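Long-range contacts in glutamyl-tRNA synthetase (Methanothermobacter thermautotrophicus, PDB 3AII), which probably activates glutamate with ATP and transfers it to tRNA(Glu) and, as a non-discriminating enzyme, also to tRNA(Gln): residues P103-P108 / L133-T138; R141-E146 / A259-T264; A116-H121 / E156-E161; M273-V278 / R300-Y305. All coordinates share one frame; numbering follows the deposited sequence. Where two conformers were deposited one is given.

Interaction 1: residues P103-P108 / L133-T138; sequences PNPSGP and LRIEDT
P103 O receives E136 N at 2.9 Å in an almost straight bond (N-H...O 176°), which carries the pairing of the parallel sheet just beyond the end of strand 130-135. Packing is tight around this bond. P103 has no N-H to satisfy, which suits a buried place: its CD sits 3.5 Å from R134 O, and the same atom meets L133 CD1 at 3.8 Å. Farther along, P105 CG presses on D137 CB (3.4 Å), the two side chains crossing at about a right angle, while I135 CG2 lies against the same ring.

P105 is the centre of an inverse gamma turn, and P103-P108 opens the predicted HIGH signature, the ATP-binding motif of class I synthetases. With CG between its backbone N and carbonyl carbon (chi1 64°), D137 swings its carboxylate away from P105 to S169 and Y148. E136 is held differently: its OE2 takes both R134 NE (2.8 Å) and R134 NH1 (2.9 Å), lying in the guanidinium plane, and R134 also bridges to D282. The looser, solvent-facing side belongs to N104, a polar residue whose CB stays 3.8 Å from E136 O.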
loop_
_atom_site.group_PDB
_atom_site.type_symbol
_atom_site.label_atom_id
_atom_site.label_comp_id
_atom_site.label_asym_id
_atom_site.label_seq_id
_atom_site.Cartn_x
_atom_site.Cartn_y
_atom_site.Cartn_z
ATOM N N PRO A 103 -2.047 9.337 8.377
ATOM C CA PRO A 103 -0.797 9.072 7.660
ATOM C C PRO A 103 0.076 10.310 7.563
ATOM O O PRO A 103 -0.437 11.428 7.654
ATOM C CB PRO A 103 -1.280 8.681 6.259
ATOM C CG PRO A 103 -2.553 9.482 6.078
ATOM C CD PRO A 103 -3.179 9.579 7.463
ATOM N N ASN A 104 1.377 10.112 7.373
ATOM C CA ASN A 104 2.266 11.217 7.009
ATOM C C ASN A 104 2.301 11.364 5.498
ATOM O O ASN A 104 2.159 10.381 4.772
ATOM C CB ASN A 104 3.687 10.958 7.505
ATOM C CG ASN A 104 3.733 10.591 8.963
ATOM O OD1 ASN A 104 3.401 11.402 9.828
ATOM N ND2 ASN A 104 4.145 9.361 9.251
ATOM N N PRO A 105 2.512 12.588 5.005
ATOM C CA PRO A 105 2.541 12.745 3.548
ATOM C C PRO A 105 3.925 12.516 2.935
ATOM O O PRO A 105 4.381 13.327 2.144
ATOM C CB PRO A 105 2.119 14.199 3.365
ATOM C CG PRO A 105 2.700 14.886 4.564
ATOM C CD PRO A 105 2.638 13.882 5.709
ATOM N N SER A 106 4.575 11.421 3.295
ATOM C CA SER A 106 5.902 11.104 2.759
ATOM C C SER A 106 5.827 10.470 1.364
ATOM O O SER A 106 6.845 10.273 0.692
ATOM C CB SER A 106 6.644 10.187 3.724
ATOM O OG SER A 106 5.900 9.007 3.961
ATOM N N GLY A 107 4.609 10.152 0.939
ATOM C CA GLY A 107 4.342 9.578 -0.375
ATOM C C GLY A 107 2.949 8.978 -0.326
ATOM O O GLY A 107 2.230 9.183 0.643
ATOM N N PRO A 108 2.556 8.226 -1.363
ATOM C CA PRO A 108 1.222 7.611 -1.373
ATOM C C PRO A 108 1.160 6.401 -0.442
ATOM O O PRO A 108 2.196 5.994 0.086
ATOM C CB PRO A 108 1.059 7.178 -2.828
ATOM C CG PRO A 108 2.449 6.839 -3.249
ATOM C CD PRO A 108 3.343 7.854 -2.549
ATOM N N LEU A 133 -9.803 11.851 8.686
ATOM C CA LEU A 133 -8.514 11.747 7.996
ATOM C C LEU A 133 -7.671 12.898 8.515
ATOM O O LEU A 133 -8.055 14.044 8.367
ATOM C CB LEU A 133 -8.682 11.862 6.475
ATOM C CG LEU A 133 -7.359 12.008 5.711
ATOM C CD1 LEU A 133 -6.475 10.758 5.890
ATOM C CD2 LEU A 133 -7.612 12.242 4.219
ATOM N N ARG A 134 -6.533 12.599 9.146
ATOM C CA ARG A 134 -5.670 13.651 9.650
ATOM C C ARG A 134 -4.302 13.488 9.012
ATOM O O ARG A 134 -3.592 12.515 9.285
ATOM C CB ARG A 134 -5.567 13.606 11.178
ATOM C CG ARG A 134 -4.684 14.713 11.765
ATOM C CD ARG A 134 -4.770 14.801 13.317
ATOM N NE ARG A 134 -4.133 13.640 13.934
ATOM C CZ ARG A 134 -4.638 12.941 14.953
ATOM N NH1 ARG A 134 -3.964 11.900 15.436
ATOM N NH2 ARG A 134 -5.811 13.271 15.482
ATOM N N ILE A 135 -3.931 14.441 8.165
ATOM C CA ILE A 135 -2.635 14.374 7.501
ATOM C C ILE A 135 -1.580 14.957 8.420
ATOM O O ILE A 135 -1.634 16.135 8.787
ATOM C CB ILE A 135 -2.623 15.168 6.185
ATOM C CG1 ILE A 135 -3.778 14.748 5.272
ATOM C CG2 ILE A 135 -1.280 14.997 5.496
ATOM C CD1 ILE A 135 -3.748 13.322 4.879
ATOM N N GLU A 136 -0.620 14.125 8.804
ATOM C CA GLU A 136 0.325 14.492 9.847
ATOM C C GLU A 136 1.636 14.981 9.223
ATOM O O GLU A 136 2.613 14.235 9.085
ATOM C CB GLU A 136 0.493 13.323 10.827
ATOM C CG GLU A 136 -0.828 13.047 11.560
ATOM C CD GLU A 136 -0.702 12.217 12.836
ATOM O OE1 GLU A 136 0.316 11.504 13.005
ATOM O OE2 GLU A 136 -1.652 12.273 13.651
ATOM N N ASP A 137 1.618 16.252 8.824
ATOM C CA ASP A 137 2.694 16.831 8.023
ATOM C C ASP A 137 3.507 17.878 8.795
ATOM O O ASP A 137 3.791 18.952 8.272
ATOM C CB ASP A 137 2.122 17.449 6.748
ATOM C CG ASP A 137 1.198 18.618 7.022
ATOM O OD1 ASP A 137 0.633 18.711 8.130
ATOM O OD2 ASP A 137 1.044 19.465 6.124
ATOM N N THR A 138 3.882 17.552 10.030
ATOM C CA THR A 138 4.651 18.480 10.876
ATOM C C THR A 138 6.173 18.292 10.837
ATOM O O THR A 138 6.887 18.825 11.699
ATOM C CB THR A 138 4.230 18.360 12.348
ATOM O OG1 THR A 138 4.358 16.993 12.748
ATOM C CG2 THR A 138 2.784 18.797 12.519
#

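Interaction 2: residues R141-E146 / A259-T264; sequences RRVDPE and AEHPRT
R141 lays one face of its guanidinium over the methyl of A259, whose CB stands 3.4 Å above the plane and offset toward its rim. The arginine chain, extended from CG to NE, is long enough to reach past A259 while NH1 forms a salt bridge with E230; the small alanine lets the flat group settle close, with R141 NE 3.7 Å from A259 CB.

Deeper in, V143 packs against two residues of the other loop. Its CG1, anti to the backbone N (chi1 173°), meets P262 CG at 3.8 Å, and the other branch, CG2, approaches H261 NE2 obliquely at 3.9 Å. A branched residue suits this place because each methyl has its own neighbour. At the exposed end, P145 CG reaches P262 CB (4.0 Å), the two side chains crossing at about a right angle.

No hydrogen bond spans the two segments, but the imidazole is fixed from both nitrogens: H261 ND1 accepts R263 N (3.0 Å) close to the ring plane, and NE2 bonds to D137 O. D144 OD2 accepts a weak capping bond from E146 N just before helix 147-158. Packing of this kind joins the Rossmann-fold core, through the loop after strand 130-135, to the long loop between antiparallel strands 252-256 and 270-272, in what is probably the inserted acceptor-binding domain of class I glutamyl-tRNA synthetases.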
loop_
_atom_site.group_PDB
_atom_site.type_symbol
_atom_site.label_atom_id
_atom_site.label_comp_id
_atom_site.label_asym_id
_atom_site.label_seq_id
_atom_site.Cartn_x
_atom_site.Cartn_y
_atom_site.Cartn_z
ATOM N N ARG A 141 10.842 18.558 6.382
ATOM C CA ARG A 141 11.796 17.937 5.460
ATOM C C ARG A 141 11.341 16.597 4.903
ATOM O O ARG A 141 11.992 16.046 4.011
ATOM C CB ARG A 141 13.163 17.772 6.126
ATOM C CG ARG A 141 13.845 19.094 6.451
ATOM C CD ARG A 141 15.314 18.915 6.806
ATOM N NE ARG A 141 15.954 20.202 7.075
ATOM C CZ ARG A 141 16.184 20.688 8.291
ATOM N NH1 ARG A 141 15.857 19.981 9.367
ATOM N NH2 ARG A 141 16.770 21.866 8.427
ATOM N N ARG A 142 10.236 16.070 5.423
ATOM C CA ARG A 142 9.756 14.749 5.024
ATOM C C ARG A 142 8.417 14.803 4.302
ATOM O O ARG A 142 7.714 13.798 4.210
ATOM C CB ARG A 142 9.636 13.825 6.236
ATOM C CG ARG A 142 10.882 13.786 7.109
ATOM C CD ARG A 142 12.024 13.027 6.448
ATOM N NE ARG A 142 13.319 13.370 7.032
ATOM C CZ ARG A 142 13.712 13.018 8.253
ATOM N NH1 ARG A 142 12.908 12.312 9.038
ATOM N NH2 ARG A 142 14.909 13.378 8.693
ATOM N N VAL A 143 8.058 15.975 3.800
ATOM C CA VAL A 143 6.799 16.112 3.084
ATOM C C VAL A 143 6.969 15.977 1.576
ATOM O O VAL A 143 7.791 16.663 0.962
ATOM C CB VAL A 143 6.143 17.460 3.369
ATOM C CG1 VAL A 143 4.922 17.643 2.478
ATOM C CG2 VAL A 143 5.781 17.572 4.856
ATOM N N ASP A 144 6.181 15.089 0.984
ATOM C CA ASP A 144 6.085 14.992 -0.463
ATOM C C ASP A 144 4.823 15.725 -0.896
ATOM O O ASP A 144 3.709 15.297 -0.596
ATOM C CB ASP A 144 6.039 13.527 -0.893
ATOM C CG ASP A 144 6.020 13.364 -2.393
ATOM O OD1 ASP A 144 6.005 12.210 -2.860
ATOM O OD2 ASP A 144 6.016 14.388 -3.103
ATOM N N PRO A 145 4.993 16.858 -1.580
ATOM C CA PRO A 145 3.876 17.732 -1.951
ATOM C C PRO A 145 2.767 16.981 -2.688
ATOM O O PRO A 145 1.596 17.313 -2.529
ATOM C CB PRO A 145 4.529 18.743 -2.898
ATOM C CG PRO A 145 5.954 18.737 -2.538
ATOM C CD PRO A 145 6.279 17.349 -2.103
ATOM N N GLU A 146 3.130 15.977 -3.478
ATOM C CA GLU A 146 2.140 15.249 -4.264
ATOM C C GLU A 146 1.230 14.372 -3.392
ATOM O O GLU A 146 0.108 14.039 -3.785
ATOM C CB GLU A 146 2.834 14.416 -5.352
ATOM C CG GLU A 146 3.779 13.357 -4.799
ATOM C CD GLU A 146 4.781 12.850 -5.823
ATOM O OE1 GLU A 146 4.667 13.224 -7.010
ATOM O OE2 GLU A 146 5.689 12.080 -5.432
ATOM N N ALA A 259 13.657 25.108 8.016
ATOM C CA ALA A 259 13.503 24.474 6.715
ATOM C C ALA A 259 12.203 24.929 6.076
ATOM O O ALA A 259 11.228 25.191 6.768
ATOM C CB ALA A 259 13.518 22.948 6.857
ATOM N N GLU A 260 12.195 25.021 4.754
ATOM C CA GLU A 260 10.984 25.358 4.030
ATOM C C GLU A 260 10.016 24.183 4.050
ATOM O O GLU A 260 10.368 23.065 3.671
ATOM C CB GLU A 260 11.322 25.723 2.588
ATOM C CG GLU A 260 10.114 25.862 1.680
ATOM C CD GLU A 260 10.502 26.072 0.231
ATOM O OE1 GLU A 260 11.600 26.613 -0.017
ATOM O OE2 GLU A 260 9.711 25.693 -0.658
ATOM N N HIS A 261 8.795 24.441 4.503
ATOM C CA HIS A 261 7.723 23.461 4.432
ATOM C C HIS A 261 7.027 23.653 3.091
ATOM O O HIS A 261 6.810 24.786 2.674
ATOM C CB HIS A 261 6.731 23.711 5.571
ATOM C CG HIS A 261 5.764 22.588 5.802
ATOM N ND1 HIS A 261 4.685 22.352 4.979
ATOM C CD2 HIS A 261 5.698 21.657 6.785
ATOM C CE1 HIS A 261 4.009 21.311 5.429
ATOM N NE2 HIS A 261 4.597 20.875 6.531
ATOM N N PRO A 262 6.663 22.556 2.423
ATOM C CA PRO A 262 6.074 22.695 1.086
ATOM C C PRO A 262 4.701 23.361 1.074
ATOM O O PRO A 262 4.336 23.961 0.063
ATOM C CB PRO A 262 5.996 21.249 0.584
ATOM C CG PRO A 262 7.064 20.542 1.336
ATOM C CD PRO A 262 7.047 21.164 2.702
ATOM N N ARG A 263 3.955 23.262 2.168
ATOM C CA ARG A 263 2.688 23.990 2.294
ATOM C C ARG A 263 2.832 25.397 2.850
ATOM O O ARG A 263 2.340 26.363 2.267
ATOM C CB ARG A 263 1.693 23.224 3.174
ATOM C CG ARG A 263 0.854 22.219 2.432
ATOM C CD ARG A 263 -0.204 21.583 3.327
ATOM N NE ARG A 263 -1.530 22.181 3.165
ATOM C CZ ARG A 263 -2.122 22.980 4.049
ATOM N NH1 ARG A 263 -1.526 23.303 5.193
ATOM N NH2 ARG A 263 -3.339 23.449 3.787
ATOM N N THR A 264 3.484 25.510 3.999
ATOM C CA THR A 264 3.519 26.761 4.740
ATOM C C THR A 264 4.803 27.561 4.518
ATOM O O THR A 264 4.994 28.610 5.122
ATOM C CB THR A 264 3.340 26.510 6.246
ATOM O OG1 THR A 264 4.393 25.656 6.710
ATOM C CG2 THR A 264 2.001 25.833 6.514
#

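Interaction 3: residues A116-H121 / E156-E161; sequences AAILNH and EWLGVE
H121 in the middle of helix 111-126 faces V160 just past the end of helix 147-158, their CA atoms 6.1 Å apart, where the chain leaves the helix through a Schellman motif. Glycine fits the turn because G159 takes a positive phi (86°), at which a CB would jam against the preceding carbonyl.

The imidazole is the centre of the contact. With CG anti to its backbone N (chi1 172°), H121 lays its ring against the departing chain, and V160 CA stands over the ring centre 3.9 Å from the centroid, only 5° off the normal, a CH-pi contact. E161 N lies over that face too, 3.4 Å from H121 CE1. The flat ring thus acts here as a packing surface, and its NE2 makes no hydrogen bond to G159 O despite their closeness. A bound acetic acid molecule, probably from the crystallisation liquor, lies close to the H121 side chain.

The rest of the contact is mainly apolar. V160 CG2 meets H121 CB at 3.9 Å, and L158 CD1 approaches A117 CB (4.3 Å), where a small side chain probably leaves room for the leucine. I118 adds its CD1, 4.4 Å from L158 CD2.

These two helices belong to consecutive beta-alpha-beta crossovers of the parallel sheet: A117 also packs on F101 of strand 98-101, I118 on I368 and M372 of helix 365-375, and L158 on L355 of helix 355-360.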
loop_
_atom_site.group_PDB
_atom_site.type_symbol
_atom_site.label_atom_id
_atom_site.label_comp_id
_atom_site.label_asym_id
_atom_site.label_seq_id
_atom_site.Cartn_x
_atom_site.Cartn_y
_atom_site.Cartn_z
ATOM N N ALA A 116 -4.462 0.004 8.658
ATOM C CA ALA A 116 -5.012 1.008 9.579
ATOM C C ALA A 116 -6.256 1.665 8.998
ATOM O O ALA A 116 -7.240 1.910 9.699
ATOM C CB ALA A 116 -3.966 2.070 9.910
ATOM N N ALA A 117 -6.208 1.961 7.708
ATOM C CA ALA A 117 -7.329 2.638 7.059
ATOM C C ALA A 117 -8.570 1.758 7.057
ATOM O O ALA A 117 -9.664 2.189 7.421
ATOM C CB ALA A 117 -6.955 3.024 5.642
ATOM N N ILE A 118 -8.382 0.507 6.655
ATOM C CA ILE A 118 -9.492 -0.440 6.594
ATOM C C ILE A 118 -10.088 -0.713 7.978
ATOM O O ILE A 118 -11.300 -0.664 8.156
ATOM C CB ILE A 118 -9.052 -1.751 5.923
ATOM C CG1 ILE A 118 -8.807 -1.513 4.429
ATOM C CG2 ILE A 118 -10.114 -2.839 6.118
ATOM C CD1 ILE A 118 -7.876 -2.498 3.807
ATOM N N LEU A 119 -9.237 -0.985 8.963
ATOM C CA LEU A 119 -9.742 -1.318 10.287
ATOM C C LEU A 119 -10.519 -0.149 10.887
ATOM O O LEU A 119 -11.610 -0.320 11.425
ATOM C CB LEU A 119 -8.602 -1.758 11.214
ATOM C CG LEU A 119 -7.969 -3.086 10.808
ATOM C CD1 LEU A 119 -6.735 -3.384 11.649
ATOM C CD2 LEU A 119 -8.999 -4.201 10.921
ATOM N N ASN A 120 -9.967 1.051 10.776
ATOM C CA ASN A 120 -10.650 2.207 11.326
ATOM C C ASN A 120 -11.949 2.494 10.607
ATOM O O ASN A 120 -12.957 2.854 11.226
ATOM C CB ASN A 120 -9.726 3.421 11.319
ATOM C CG ASN A 120 -8.760 3.395 12.468
ATOM O OD1 ASN A 120 -9.126 3.701 13.602
ATOM N ND2 ASN A 120 -7.522 3.010 12.196
ATOM N N HIS A 121 -11.936 2.312 9.293
ATOM C CA HIS A 121 -13.152 2.467 8.510
ATOM C C HIS A 121 -14.197 1.409 8.892
ATOM O O HIS A 121 -15.358 1.734 9.114
ATOM C CB HIS A 121 -12.830 2.420 7.026
ATOM C CG HIS A 121 -14.039 2.381 6.147
ATOM N ND1 HIS A 121 -14.995 3.373 6.148
ATOM C CD2 HIS A 121 -14.445 1.465 5.235
ATOM C CE1 HIS A 121 -15.940 3.072 5.272
ATOM N NE2 HIS A 121 -15.629 1.917 4.707
ATOM N N GLU A 156 -10.033 6.438 -1.422
ATOM C CA GLU A 156 -11.220 6.235 -2.248
ATOM C C GLU A 156 -11.110 4.888 -2.957
ATOM O O GLU A 156 -12.067 4.118 -3.007
ATOM C CB GLU A 156 -11.395 7.379 -3.268
ATOM C CG GLU A 156 -11.798 8.735 -2.651
ATOM C CD GLU A 156 -11.687 9.881 -3.636
ATOM O OE1 GLU A 156 -11.077 9.687 -4.706
ATOM O OE2 GLU A 156 -12.197 10.983 -3.346
ATOM N N TRP A 157 -9.935 4.595 -3.494
ATOM C CA TRP A 157 -9.717 3.320 -4.167
ATOM C C TRP A 157 -10.022 2.149 -3.239
ATOM O O TRP A 157 -10.641 1.160 -3.657
ATOM C CB TRP A 157 -8.288 3.234 -4.697
ATOM C CG TRP A 157 -7.971 1.927 -5.361
ATOM C CD1 TRP A 157 -8.327 1.545 -6.627
ATOM C CD2 TRP A 157 -7.240 0.825 -4.803
ATOM N NE1 TRP A 157 -7.860 0.280 -6.889
ATOM C CE2 TRP A 157 -7.193 -0.187 -5.789
ATOM C CE3 TRP A 157 -6.627 0.591 -3.566
ATOM C CZ2 TRP A 157 -6.554 -1.412 -5.579
ATOM C CZ3 TRP A 157 -5.989 -0.625 -3.358
ATOM C CH2 TRP A 157 -5.957 -1.614 -4.367
ATOM N N LEU A 158 -9.598 2.264 -1.979
ATOM C CA LEU A 158 -9.839 1.214 -0.992
ATOM C C LEU A 158 -11.297 1.080 -0.623
ATOM O O LEU A 158 -11.685 0.092 -0.010
ATOM C CB LEU A 158 -9.047 1.462 0.293
ATOM C CG LEU A 158 -7.562 1.183 0.239
ATOM C CD1 LEU A 158 -6.912 1.668 1.522
ATOM C CD2 LEU A 158 -7.340 -0.329 0.035
ATOM N N GLY A 159 -12.108 2.078 -0.968
ATOM C CA GLY A 159 -13.502 2.090 -0.557
ATOM C C GLY A 159 -13.751 2.684 0.820
ATOM O O GLY A 159 -14.816 2.503 1.410
ATOM N N VAL A 160 -12.768 3.414 1.335
ATOM C CA VAL A 160 -12.889 4.023 2.647
ATOM C C VAL A 160 -13.644 5.343 2.507
ATOM O O VAL A 160 -13.340 6.145 1.628
ATOM C CB VAL A 160 -11.491 4.250 3.264
ATOM C CG1 VAL A 160 -11.553 5.186 4.472
ATOM C CG2 VAL A 160 -10.857 2.904 3.652
ATOM N N GLU A 161 -14.650 5.527 3.350
ATOM C CA GLU A 161 -15.368 6.794 3.460
ATOM C C GLU A 161 -14.982 7.460 4.769
ATOM O O GLU A 161 -14.735 6.784 5.769
ATOM C CB GLU A 161 -16.875 6.563 3.462
ATOM C CG GLU A 161 -17.433 6.000 2.168
ATOM C CD GLU A 161 -18.960 5.947 2.170
ATOM O OE1 GLU A 161 -19.564 5.836 3.259
ATOM O OE2 GLU A 161 -19.556 6.015 1.078
#

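Interaction 4: residues M273-V278 / R300-Y305; sequences MMNFSV and REKQEY
N275 and Q303 meet where two helices of the catalytic domain, 274-284 and 299-310, pack across each other, their local axes 9.4 Å apart at a crossing angle of -58°. Two amides meet at the middle of the contact.

Of hydrogen bonds there is one across the interface. N275 ND2 donates a hydrogen bond to Q303 OE1 at 3.0 Å with a bent N-H...O angle of 142°. The donor lies in the carbonyl plane of the glutamine, on a lone pair, and the acceptor lies in the amide plane of the asparagine, although the two amides are clearly tilted against each other. The lengths suit: the short asparagine keeps its amide near its own helix, and the longer, extended glutamine, with CG anti to the carbonyl carbon (chi1 -60°), brings its amide over to it.

Van der Waals contacts surround this bond. Q303 CG rests 3.5 Å from N275 O, and V278 CG1 covers Q303 OE1 at 3.7 Å, a methyl shielding a buried polar atom. The CB of F276 is turned away from 300-305, and its ring packs on Y175, T179 and L182 of helix 172-184.

Within the second helix, R300 NE bonds E304 OE2 one turn on (2.8 Å), in a salt bridge on the side facing away from N275. At the edge of the interface the extended K302 contributes hydrocarbon rather than charge: its CD passes 3.6 Å from N275 OD1.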
loop_
_atom_site.group_PDB
_atom_site.type_symbol
_atom_site.label_atom_id
_atom_site.label_comp_id
_atom_site.label_asym_id
_atom_site.label_seq_id
_atom_site.Cartn_x
_atom_site.Cartn_y
_atom_site.Cartn_z
ATOM N N MET A 273 6.422 17.835 18.014
ATOM C CA MET A 273 6.741 16.427 17.865
ATOM C C MET A 273 5.453 15.627 17.871
ATOM O O MET A 273 4.429 16.067 18.430
ATOM C CB MET A 273 7.660 15.953 18.988
ATOM C CG MET A 273 8.993 16.665 19.015
ATOM S SD MET A 273 9.903 16.380 17.492
ATOM C CE MET A 273 10.453 14.692 17.718
ATOM N N MET A 274 5.516 14.463 17.225
ATOM C CA MET A 274 4.341 13.638 16.985
ATOM C C MET A 274 3.484 13.389 18.237
ATOM O O MET A 274 2.257 13.540 18.201
ATOM C CB MET A 274 4.761 12.317 16.325
ATOM C CG MET A 274 3.706 11.732 15.407
ATOM S SD MET A 274 3.307 10.054 15.890
ATOM C CE MET A 274 3.203 10.311 17.649
ATOM N N ASN A 275 4.106 13.005 19.344
ATOM C CA ASN A 275 3.311 12.674 20.518
ATOM C C ASN A 275 2.518 13.845 21.093
ATOM O O ASN A 275 1.475 13.640 21.707
ATOM C CB ASN A 275 4.166 11.989 21.588
ATOM C CG ASN A 275 4.466 10.550 21.227
ATOM O OD1 ASN A 275 5.625 10.134 21.128
ATOM N ND2 ASN A 275 3.415 9.785 20.996
ATOM N N PHE A 276 3.013 15.067 20.894
ATOM C CA PHE A 276 2.290 16.250 21.323
ATOM C C PHE A 276 1.136 16.561 20.368
ATOM O O PHE A 276 -0.007 16.740 20.797
ATOM C CB PHE A 276 3.217 17.479 21.437
ATOM C CG PHE A 276 2.497 18.739 21.912
ATOM C CD1 PHE A 276 2.089 18.877 23.230
ATOM C CD2 PHE A 276 2.210 19.763 21.016
ATOM C CE1 PHE A 276 1.413 20.030 23.649
ATOM C CE2 PHE A 276 1.524 20.897 21.406
ATOM C CZ PHE A 276 1.146 21.053 22.744
ATOM N N SER A 277 1.433 16.676 19.079
ATOM C CA SER A 277 0.387 17.046 18.129
ATOM C C SER A 277 -0.710 15.988 18.052
ATOM O O SER A 277 -1.880 16.335 17.923
ATOM C CB SER A 277 0.964 17.315 16.740
ATOM O OG SER A 277 1.598 16.143 16.234
ATOM N N VAL A 278 -0.336 14.715 18.181
ATOM C CA VAL A 278 -1.326 13.627 18.132
ATOM C C VAL A 278 -2.293 13.735 19.323
ATOM O O VAL A 278 -3.518 13.671 19.163
ATOM C CB VAL A 278 -0.647 12.238 18.082
ATOM C CG1 VAL A 278 -1.640 11.123 18.392
ATOM C CG2 VAL A 278 -0.010 12.016 16.728
ATOM N N ARG A 300 1.727 5.779 23.686
ATOM C CA ARG A 300 0.594 5.947 24.595
ATOM C C ARG A 300 1.054 6.426 25.978
ATOM O O ARG A 300 0.483 7.354 26.550
ATOM C CB ARG A 300 -0.204 4.649 24.736
ATOM C CG ARG A 300 -1.180 4.659 25.910
ATOM C CD ARG A 300 -1.988 3.366 26.002
ATOM N NE ARG A 300 -2.674 3.245 27.290
ATOM C CZ ARG A 300 -3.650 2.379 27.546
ATOM N NH1 ARG A 300 -4.076 1.547 26.602
ATOM N NH2 ARG A 300 -4.211 2.348 28.748
ATOM N N GLU A 301 2.078 5.775 26.519
ATOM C CA GLU A 301 2.603 6.153 27.824
ATOM C C GLU A 301 3.071 7.611 27.852
ATOM O O GLU A 301 2.882 8.312 28.836
ATOM C CB GLU A 301 3.764 5.236 28.216
ATOM C CG GLU A 301 3.366 3.818 28.568
ATOM C CD GLU A 301 4.572 2.950 28.876
ATOM O OE1 GLU A 301 5.114 3.056 29.997
ATOM O OE2 GLU A 301 4.982 2.165 27.993
ATOM N N LYS A 302 3.696 8.059 26.768
ATOM C CA LYS A 302 4.160 9.443 26.697
ATOM C C LYS A 302 2.986 10.418 26.669
ATOM O O LYS A 302 2.962 11.410 27.399
ATOM C CB LYS A 302 5.043 9.642 25.462
ATOM C CG LYS A 302 6.333 8.836 25.499
ATOM C CD LYS A 302 7.107 8.996 24.200
ATOM C CE LYS A 302 8.455 8.302 24.275
ATOM N NZ LYS A 302 9.163 8.342 22.962
ATOM N N GLN A 303 2.009 10.133 25.811
ATOM C CA GLN A 303 0.862 11.022 25.663
ATOM C C GLN A 303 0.002 11.115 26.917
ATOM O O GLN A 303 -0.568 12.166 27.218
ATOM C CB GLN A 303 0.010 10.565 24.482
ATOM C CG GLN A 303 0.771 10.572 23.165
ATOM C CD GLN A 303 -0.066 10.066 22.008
ATOM O OE1 GLN A 303 0.467 9.638 20.984
ATOM N NE2 GLN A 303 -1.383 10.107 22.167
ATOM N N GLU A 304 -0.094 10.014 27.652
ATOM C CA GLU A 304 -0.871 10.008 28.889
ATOM C C GLU A 304 -0.521 11.182 29.821
ATOM O O GLU A 304 -1.401 11.761 30.454
ATOM C CB GLU A 304 -0.730 8.658 29.599
ATOM C CG GLU A 304 -1.497 7.536 28.912
ATOM C CD GLU A 304 -1.231 6.167 29.514
ATOM O OE1 GLU A 304 -0.366 6.053 30.413
ATOM O OE2 GLU A 304 -1.890 5.199 29.079
ATOM N N TYR A 305 0.753 11.568 29.865
ATOM C CA TYR A 305 1.185 12.696 30.697
ATOM C C TYR A 305 0.602 14.026 30.247
ATOM O O TYR A 305 0.298 14.893 31.060
ATOM C CB TYR A 305 2.712 12.795 30.732
ATOM C CG TYR A 305 3.352 11.709 31.557
ATOM C CD1 TYR A 305 3.827 10.546 30.961
ATOM C CD2 TYR A 305 3.482 11.845 32.930
ATOM C CE1 TYR A 305 4.403 9.545 31.715
ATOM C CE2 TYR A 305 4.059 10.849 33.687
ATOM C CZ TYR A 305 4.514 9.707 33.080
ATOM O OH TYR A 305 5.088 8.718 33.837
#

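Overall arrangement
Interaction 1 is the hub. Its centre is 11 Å from that of interaction 2, and the two touch directly: a probable hydrogen bond, with P105 O 2.8 Å from D144 N, ties the predicted HIGH region to 141-146, and the bond between D137 and H261 joins the end of strand 130-135 to the loop 259-264. Interaction 4, 17 Å from interaction 1 between centres, reaches it through packing of E136 OE2 on V278 CG2 at 3.5 Å. Interaction 3 stays apart, about 8 Å from interaction 1 between nearest atoms, but its helices flank strand 130-135 in the chain. Interactions 1 and 3 alternate along the sequence, as expected of interleaved beta-alpha-beta units.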